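Side-chain contacts in aerotolerance-related membrane protein (Bacteroides fragilis, PDB 4JDU), which probably acts at the cell membrane in aerotolerance and binds calcium through a von Willebrand factor type A domain, the portion crystallised here: residues V50-F55 against M74-I79; A93-A98 against R110-I115; N140-G145 against K200-E205. The protein carries 6 engineered substitutions. All blocks are in the same frame, centred on the assembly; numbering follows the deposited sequence.

Overall arrangement
All three contacts pack a helix onto the six-stranded mixed sheet of the von Willebrand factor A domain. Contacts 1 and 3 use the same face of the sheet, that of helix 37-43, whereas contact 2 lies on the opposite face. Contact 2 links the others: its centre is about 13 Å from each of theirs, while contacts 1 and 3 have centres about 17 Å apart. Ile53 and Phe55 from contact 1 pack on helix 91-99, and strands 109-116 and 138-143 pair between contacts 2 and 3. The calcium held by Ser18, Ser20 and Thr89 is about 11 Å from the Val114 side chain and 13 Å from that of Ile79.

Contact 1: V50-F55 against M74-I79; sequences VGMIVF and MFLESI
Met52, present as selenomethionine, projects from strand 49-55 against Phe75 and Leu76 of helix 69-77 and Ile79 just beyond it. This is helix-on-sheet packing in the Rossmann-like α/β fold of a von Willebrand factor A domain: the strand lies inside the mixed sheet, and the helix follows the antiparallel edge strand 59-66. The tight part is the far end of one side chain. Met52 leaves the strand almost fully extended, with CG anti to the backbone N (chi1 -174°), and bends only at its last torsion (chi3 59°), which turns CE toward the root of Phe75. Met52 CE stops 3.6 Å from Phe75 CB. The two side chains slide past each other in opposite directions, and the touch falls on the CB methylene, not on the ring. Leu76 reaches in from the helix with one branch, and its CD2 lies 3.8 Å from Met52 SE, the two side chains running obliquely to each other. The contact loosens toward Ile79, whose CD1 stays 4.4 Å from Met52 CE. Farther along the strand Val54 also points toward segment 74-79, yet its CG1 comes no nearer than 4.7 Å to Ile79 CD1. No hydrogen bond joins the two segments; the hold is apolar. The outer side is different in character: Met74, Glu77 and Ser78 are exposed and Phe75 is partly so. Gln62 of strand 59-66 borders the contact, touching Met52, Val54 and Phe75, while Ile79 continues inward onto Leu15 and Ile17. Back at the tight end, the Leu76 branch that meets the selenium also borders the terminal methyl, Leu76 CD2 lying 4.1 Å from Met52 CE.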
loop_
_atom_site.group_PDB
_atom_site.type_symbol
_atom_site.label_atom_id
_atom_site.label_comp_id
_atom_site.label_asym_id
_atom_site.label_seq_id
_atom_site.Cartn_x
_atom_site.Cartn_y
_atom_site.Cartn_z
ATOM N N VAL A 50 -1.686 14.439 2.924
ATOM C CA VAL A 50 -1.699 12.984 2.865
ATOM C C VAL A 50 -3.050 12.417 3.293
ATOM O O VAL A 50 -3.731 12.965 4.167
ATOM C CB VAL A 50 -0.560 12.368 3.729
ATOM C CG1 VAL A 50 -0.784 12.662 5.206
ATOM C CG2 VAL A 50 -0.428 10.870 3.494
ATOM N N GLY A 51 -3.439 11.321 2.649
ATOM C CA GLY A 51 -4.618 10.579 3.048
ATOM C C GLY A 51 -4.287 9.106 3.116
ATOM O O GLY A 51 -3.220 8.678 2.657
HETATM N N MSE A 52 -5.186 8.316 3.694
HETATM C CA MSE A 52 -4.948 6.885 3.752
HETATM C C MSE A 52 -6.180 6.033 3.549
HETATM O O MSE A 52 -7.193 6.184 4.247
HETATM C CB MSE A 52 -4.266 6.485 5.060
HETATM C CG MSE A 52 -3.877 4.989 5.089
HETATM SE SE MSE A 52 -2.658 4.446 6.498
HETATM C CE MSE A 52 -3.720 4.985 8.020
ATOM N N ILE A 53 -6.042 5.111 2.608
ATOM C CA ILE A 53 -6.999 4.060 2.323
ATOM C C ILE A 53 -6.402 2.746 2.817
ATOM O O ILE A 53 -5.190 2.532 2.715
ATOM C CB ILE A 53 -7.234 3.995 0.799
ATOM C CG1 ILE A 53 -8.178 5.125 0.392
ATOM C CG2 ILE A 53 -7.791 2.640 0.355
ATOM C CD1 ILE A 53 -8.121 5.446 -1.077
ATOM N N VAL A 54 -7.235 1.889 3.394
ATOM C CA VAL A 54 -6.832 0.507 3.647
ATOM C C VAL A 54 -7.649 -0.423 2.766
ATOM O O VAL A 54 -8.797 -0.116 2.396
ATOM C CB VAL A 54 -6.994 0.104 5.135
ATOM C CG1 VAL A 54 -6.103 0.961 6.021
ATOM C CG2 VAL A 54 -8.473 0.190 5.576
ATOM N N PHE A 55 -7.070 -1.557 2.395
ATOM C CA PHE A 55 -7.810 -2.493 1.556
ATOM C C PHE A 55 -7.454 -3.950 1.800
ATOM O O PHE A 55 -6.333 -4.283 2.190
ATOM C CB PHE A 55 -7.645 -2.151 0.063
ATOM C CG PHE A 55 -6.266 -2.433 -0.495
ATOM C CD1 PHE A 55 -5.265 -1.466 -0.428
ATOM C CD2 PHE A 55 -5.971 -3.657 -1.099
ATOM C CE1 PHE A 55 -4.003 -1.707 -0.960
ATOM C CE2 PHE A 55 -4.693 -3.911 -1.615
ATOM C CZ PHE A 55 -3.716 -2.934 -1.542
HETATM N N MSE A 74 -1.300 8.404 13.834
HETATM C CA MSE A 74 -2.180 7.851 14.861
HETATM C C MSE A 74 -3.119 6.758 14.332
HETATM O O MSE A 74 -3.364 5.757 15.013
HETATM C CB MSE A 74 -2.947 8.978 15.551
HETATM C CG MSE A 74 -2.031 9.972 16.263
HETATM SE SE MSE A 74 -1.030 9.136 17.720
HETATM C CE MSE A 74 0.652 8.725 16.819
ATOM N N PHE A 75 -3.622 6.934 13.115
ATOM C CA PHE A 75 -4.430 5.903 12.472
ATOM C C PHE A 75 -3.664 4.581 12.327
ATOM O O PHE A 75 -4.245 3.501 12.441
ATOM C CB PHE A 75 -4.923 6.385 11.102
ATOM C CG PHE A 75 -6.213 7.168 11.151
ATOM C CD1 PHE A 75 -6.231 8.493 11.569
ATOM C CD2 PHE A 75 -7.400 6.576 10.750
ATOM C CE1 PHE A 75 -7.417 9.209 11.602
ATOM C CE2 PHE A 75 -8.589 7.285 10.781
ATOM C CZ PHE A 75 -8.597 8.599 11.209
ATOM N N LEU A 76 -2.358 4.657 12.079
ATOM C CA LEU A 76 -1.551 3.438 11.985
ATOM C C LEU A 76 -1.668 2.542 13.222
ATOM O O LEU A 76 -1.749 1.323 13.091
ATOM C CB LEU A 76 -0.078 3.780 11.736
ATOM C CG LEU A 76 0.207 4.536 10.441
ATOM C CD1 LEU A 76 1.667 5.004 10.439
ATOM C CD2 LEU A 76 -0.079 3.657 9.232
ATOM N N GLU A 77 -1.687 3.137 14.414
ATOM C CA GLU A 77 -1.697 2.355 15.648
ATOM C C GLU A 77 -2.940 1.481 15.792
ATOM O O GLU A 77 -2.884 0.406 16.399
ATOM C CB GLU A 77 -1.549 3.264 16.877
ATOM C CG GLU A 77 -2.602 3.023 17.969
ATOM C CD GLU A 77 -2.020 2.937 19.368
ATOM O OE1 GLU A 77 -2.271 1.923 20.057
ATOM O OE2 GLU A 77 -1.324 3.885 19.786
ATOM N N SER A 78 -4.046 1.930 15.203
ATOM C CA SER A 78 -5.310 1.227 15.410
ATOM C C SER A 78 -5.705 0.316 14.250
ATOM O O SER A 78 -6.778 -0.290 14.281
ATOM C CB SER A 78 -6.432 2.216 15.727
ATOM O OG SER A 78 -6.583 3.128 14.663
ATOM N N ILE A 79 -4.828 0.181 13.257
ATOM C CA ILE A 79 -5.112 -0.689 12.108
ATOM C C ILE A 79 -5.423 -2.109 12.582
ATOM O O ILE A 79 -4.706 -2.683 13.425
ATOM C CB ILE A 79 -3.986 -0.663 11.072
ATOM C CG1 ILE A 79 -4.019 0.657 10.297
ATOM C CG2 ILE A 79 -4.112 -1.835 10.084
ATOM C CD1 ILE A 79 -2.832 0.853 9.403
#

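Contact 2: A93-A98 against R110-I115; sequences AAINLA and RAIVVI
Ala98 and Ile95 of helix 91-99 settle on Ile112 and Val114 of strand 109-116, a helix-to-sheet contact of the von Willebrand factor A fold in which the helix leads into a central parallel strand. The short segments run nearly antiparallel, at 156°, with their axes 9.5 Å apart. Ala98 CB sits against the Ile112 side chain, lying 3.6 Å from Ile112 CD1 and 4.0 Å from Ile112 CG2. With CG1 of Ile112 anti to the carbonyl carbon (chi1 -62°) and CG2 anti to the backbone N, both branches lie against Ala98. The same CD1 also reaches back to the helix backbone, 3.9 Å from Ile95 O. All four residues are buried. On this face Ala98 extends the packing to Met12 of the adjacent strand 9-16 and Ile53 of strand 49-55 beyond it, while helix 125-134 flanks the other side, touching Ile95 through Ala128 and Ile112 through Ser132. One turn earlier in the helix than Ala98, Ile95 crosses Val114 at about a right angle, branch against branch, with Ile95 CG1 3.9 Å from Val114 CG2.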
loop_
_atom_site.group_PDB
_atom_site.type_symbol
_atom_site.label_atom_id
_atom_site.label_comp_id
_atom_site.label_asym_id
_atom_site.label_seq_id
_atom_site.Cartn_x
_atom_site.Cartn_y
_atom_site.Cartn_z
ATOM N N ALA A 93 -9.391 -2.005 -6.959
ATOM C CA ALA A 93 -10.420 -1.280 -6.224
ATOM C C ALA A 93 -9.812 -0.166 -5.375
ATOM O O ALA A 93 -10.385 0.922 -5.280
ATOM C CB ALA A 93 -11.239 -2.238 -5.362
ATOM N N ALA A 94 -8.657 -0.429 -4.770
ATOM C CA ALA A 94 -7.980 0.575 -3.949
ATOM C C ALA A 94 -7.462 1.747 -4.786
ATOM O O ALA A 94 -7.595 2.911 -4.380
ATOM C CB ALA A 94 -6.844 -0.062 -3.126
ATOM N N ILE A 95 -6.885 1.454 -5.948
ATOM C CA ILE A 95 -6.406 2.519 -6.835
ATOM C C ILE A 95 -7.567 3.356 -7.342
ATOM O O ILE A 95 -7.487 4.590 -7.361
ATOM C CB ILE A 95 -5.606 1.946 -8.012
ATOM C CG1 ILE A 95 -4.347 1.255 -7.488
ATOM C CG2 ILE A 95 -5.268 3.045 -9.026
ATOM C CD1 ILE A 95 -3.624 0.468 -8.582
ATOM N N ASN A 96 -8.649 2.689 -7.736
ATOM C CA ASN A 96 -9.843 3.392 -8.197
ATOM C C ASN A 96 -10.388 4.333 -7.129
ATOM O O ASN A 96 -10.750 5.467 -7.418
ATOM C CB ASN A 96 -10.946 2.410 -8.605
ATOM C CG ASN A 96 -10.714 1.795 -9.973
ATOM O OD1 ASN A 96 -9.906 2.282 -10.768
ATOM N ND2 ASN A 96 -11.439 0.726 -10.260
ATOM N N LEU A 97 -10.440 3.860 -5.888
ATOM C CA LEU A 97 -10.943 4.679 -4.801
ATOM C C LEU A 97 -9.999 5.854 -4.560
ATOM O O LEU A 97 -10.448 6.998 -4.398
ATOM C CB LEU A 97 -11.066 3.829 -3.536
ATOM C CG LEU A 97 -11.528 4.579 -2.292
ATOM C CD1 LEU A 97 -12.907 5.161 -2.482
ATOM C CD2 LEU A 97 -11.500 3.619 -1.105
ATOM N N ALA A 98 -8.695 5.573 -4.543
ATOM C CA ALA A 98 -7.697 6.628 -4.354
ATOM C C ALA A 98 -7.780 7.714 -5.420
ATOM O O ALA A 98 -7.681 8.908 -5.101
ATOM C CB ALA A 98 -6.292 6.034 -4.300
ATOM N N ARG A 110 -0.794 15.070 -7.867
ATOM C CA ARG A 110 -1.509 14.001 -7.184
ATOM C C ARG A 110 -0.740 12.695 -7.364
ATOM O O ARG A 110 -0.395 12.314 -8.485
ATOM C CB ARG A 110 -2.926 13.833 -7.742
ATOM C CG ARG A 110 -3.814 15.077 -7.742
ATOM C CD ARG A 110 -5.099 14.754 -8.528
ATOM N NE ARG A 110 -6.135 15.789 -8.674
ATOM C CZ ARG A 110 -6.481 16.730 -7.791
ATOM N NH1 ARG A 110 -5.870 16.863 -6.617
ATOM N NH2 ARG A 110 -7.463 17.570 -8.104
ATOM N N ALA A 111 -0.471 12.009 -6.260
ATOM C CA ALA A 111 0.239 10.732 -6.309
ATOM C C ALA A 111 -0.431 9.707 -5.419
ATOM O O ALA A 111 -0.881 10.027 -4.317
ATOM C CB ALA A 111 1.693 10.912 -5.887
ATOM N N ILE A 112 -0.496 8.475 -5.908
ATOM C CA ILE A 112 -0.990 7.345 -5.133
ATOM C C ILE A 112 0.197 6.473 -4.793
ATOM O O ILE A 112 1.057 6.236 -5.643
ATOM C CB ILE A 112 -2.023 6.534 -5.933
ATOM C CG1 ILE A 112 -3.243 7.409 -6.256
ATOM C CG2 ILE A 112 -2.423 5.258 -5.183
ATOM C CD1 ILE A 112 -4.225 6.767 -7.212
ATOM N N VAL A 113 0.270 6.034 -3.540
ATOM C CA VAL A 113 1.326 5.112 -3.122
ATOM C C VAL A 113 0.682 3.843 -2.589
ATOM O O VAL A 113 0.100 3.845 -1.501
ATOM C CB VAL A 113 2.237 5.737 -2.046
ATOM C CG1 VAL A 113 3.348 4.757 -1.648
ATOM C CG2 VAL A 113 2.839 7.051 -2.538
ATOM N N VAL A 114 0.738 2.783 -3.390
ATOM C CA VAL A 114 0.198 1.484 -2.998
ATOM C C VAL A 114 1.271 0.702 -2.253
ATOM O O VAL A 114 2.383 0.554 -2.758
ATOM C CB VAL A 114 -0.266 0.674 -4.226
ATOM C CG1 VAL A 114 -0.924 -0.619 -3.791
ATOM C CG2 VAL A 114 -1.245 1.491 -5.074
ATOM N N ILE A 115 0.944 0.229 -1.047
ATOM C CA ILE A 115 1.872 -0.553 -0.226
ATOM C C ILE A 115 1.289 -1.948 -0.012
ATOM O O ILE A 115 0.243 -2.113 0.614
ATOM C CB ILE A 115 2.167 0.151 1.112
ATOM C CG1 ILE A 115 2.552 1.609 0.833
ATOM C CG2 ILE A 115 3.272 -0.558 1.864
ATOM C CD1 ILE A 115 2.897 2.410 2.055
#

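Contact 3: N140-G145 against K200-E205; sequences NVLGVG and KAINQE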
loop_
_atom_site.group_PDB
_atom_site.type_symbol
_atom_site.label_atom_id
_atom_site.label_comp_id
_atom_site.label_asym_id
_atom_site.label_seq_id
_atom_site.Cartn_x
_atom_site.Cartn_y
_atom_site.Cartn_z
ATOM N N ASN A 140 2.487 4.805 -7.656
ATOM C CA ASN A 140 3.728 4.196 -7.191
ATOM C C ASN A 140 3.398 2.955 -6.388
ATOM O O ASN A 140 2.333 2.858 -5.782
ATOM C CB ASN A 140 4.483 5.189 -6.301
ATOM C CG ASN A 140 4.756 6.504 -7.006
ATOM O OD1 ASN A 140 5.588 6.568 -7.918
ATOM N ND2 ASN A 140 4.059 7.566 -6.587
ATOM N N VAL A 141 4.323 2.006 -6.364
ATOM C CA VAL A 141 4.115 0.788 -5.595
ATOM C C VAL A 141 5.327 0.464 -4.725
ATOM O O VAL A 141 6.470 0.414 -5.214
ATOM C CB VAL A 141 3.795 -0.415 -6.513
ATOM C CG1 VAL A 141 3.539 -1.658 -5.676
ATOM C CG2 VAL A 141 2.590 -0.122 -7.408
ATOM N N LEU A 142 5.075 0.276 -3.430
ATOM C CA LEU A 142 6.098 -0.194 -2.506
ATOM C C LEU A 142 5.765 -1.641 -2.169
ATOM O O LEU A 142 4.720 -1.935 -1.573
ATOM C CB LEU A 142 6.153 0.672 -1.245
ATOM C CG LEU A 142 6.239 2.177 -1.494
ATOM C CD1 LEU A 142 6.366 2.950 -0.192
ATOM C CD2 LEU A 142 7.371 2.516 -2.450
ATOM N N GLY A 143 6.640 -2.549 -2.596
ATOM C CA GLY A 143 6.415 -3.969 -2.396
ATOM C C GLY A 143 7.050 -4.412 -1.094
ATOM O O GLY A 143 8.247 -4.195 -0.878
ATOM N N VAL A 144 6.248 -4.998 -0.214
ATOM C CA VAL A 144 6.791 -5.489 1.051
ATOM C C VAL A 144 6.694 -6.996 1.106
ATOM O O VAL A 144 5.673 -7.593 0.778
ATOM C CB VAL A 144 6.111 -4.879 2.309
ATOM C CG1 VAL A 144 6.559 -3.437 2.527
ATOM C CG2 VAL A 144 4.619 -4.961 2.187
ATOM N N GLY A 145 7.797 -7.609 1.514
ATOM C CA GLY A 145 7.884 -9.055 1.592
ATOM C C GLY A 145 9.043 -9.535 0.749
ATOM O O GLY A 145 9.756 -8.733 0.131
ATOM N N LYS A 200 12.774 7.690 1.444
ATOM C CA LYS A 200 13.457 8.771 0.742
ATOM C C LYS A 200 13.215 8.683 -0.759
ATOM O O LYS A 200 12.965 9.693 -1.421
ATOM C CB LYS A 200 14.959 8.757 1.043
ATOM N N ALA A 201 13.280 7.469 -1.293
ATOM C CA ALA A 201 13.100 7.263 -2.722
ATOM C C ALA A 201 11.684 7.625 -3.160
ATOM O O ALA A 201 11.488 8.214 -4.229
ATOM C CB ALA A 201 13.427 5.831 -3.089
ATOM N N ILE A 202 10.696 7.281 -2.339
ATOM C CA ILE A 202 9.319 7.599 -2.689
ATOM C C ILE A 202 9.049 9.105 -2.556
ATOM O O ILE A 202 8.366 9.691 -3.396
ATOM C CB ILE A 202 8.282 6.723 -1.918
ATOM C CG1 ILE A 202 6.890 6.907 -2.520
ATOM C CG2 ILE A 202 8.281 7.019 -0.434
ATOM C CD1 ILE A 202 6.840 6.511 -3.971
ATOM N N ASN A 203 9.607 9.733 -1.522
ATOM C CA ASN A 203 9.519 11.186 -1.373
ATOM C C ASN A 203 10.202 11.897 -2.536
ATOM O O ASN A 203 9.749 12.946 -2.995
ATOM C CB ASN A 203 10.152 11.646 -0.055
ATOM C CG ASN A 203 9.225 11.466 1.135
ATOM O OD1 ASN A 203 9.548 10.753 2.087
ATOM N ND2 ASN A 203 8.066 12.116 1.088
ATOM N N GLN A 204 11.298 11.310 -3.005
ATOM C CA GLN A 204 12.046 11.845 -4.137
ATOM C C GLN A 204 11.232 11.795 -5.425
ATOM O O GLN A 204 11.250 12.738 -6.219
ATOM C CB GLN A 204 13.364 11.080 -4.306
ATOM C CG GLN A 204 14.100 11.354 -5.611
ATOM C CD GLN A 204 15.481 10.726 -5.633
ATOM O OE1 GLN A 204 16.217 10.790 -4.649
ATOM N NE2 GLN A 204 15.837 10.106 -6.755
ATOM N N GLU A 205 10.515 10.693 -5.629
ATOM C CA GLU A 205 9.660 10.549 -6.803
ATOM C C GLU A 205 8.450 11.476 -6.716
ATOM O O GLU A 205 8.034 12.073 -7.712
ATOM C CB GLU A 205 9.195 9.100 -6.950
ATOM C CG GLU A 205 8.346 8.846 -8.185
ATOM C CD GLU A 205 9.072 9.176 -9.475
ATOM O OE1 GLU A 205 10.300 8.948 -9.554
ATOM O OE2 GLU A 205 8.409 9.665 -10.414
#
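Ile202 of helix 195-206 lays its terminal methyl over the flat side of the Asn140 amide. Its CD1 is 3.6 Å from Asn140 CB and 3.7 Å from Asn140 CG, almost straight above the amide plane, although the two side chains as wholes run obliquely. The torsions of Ile202 set this up: CG1 lies anti to the backbone N (chi1 -169°), which carries it toward the sheet and leaves CG2 between the backbone N and the carbonyl carbon, while chi2 turns CD1 down onto the asparagine. The same methyl also faces Leu142, more loosely, with Ile202 CD1 4.3 Å from Leu142 CD2. In the von Willebrand factor A fold this is a helix covering one face of the parallel part of the sheet: strand 138-143 and the helix run antiparallel at 177°, with the short axes 10.5 Å apart. Leu41 of helix 37-43 and Val113 of the adjoining strand close in on Ile202 as well. Glu205, one turn further on, bends at its second torsion and meets the amide with its aliphatic part, Glu205 CG lying 3.6 Å from Asn140 OD1, tilted above the amide plane on the side where Ile202 sits. Its carboxylate is turned 56° from the amide and bonds elsewhere, OE2 accepting from Gln138 NE2. Gln138 is shared, since its OE1 accepts from Asn140 ND2, so one glutamine ties both polar ends together. Bonds at both its oxygen and its nitrogen hold the buried amide against rotation: ND2 makes a further weak bond to Ile112 O, and OD1 takes the backbone N of Ile188 near the edge strand 189-191.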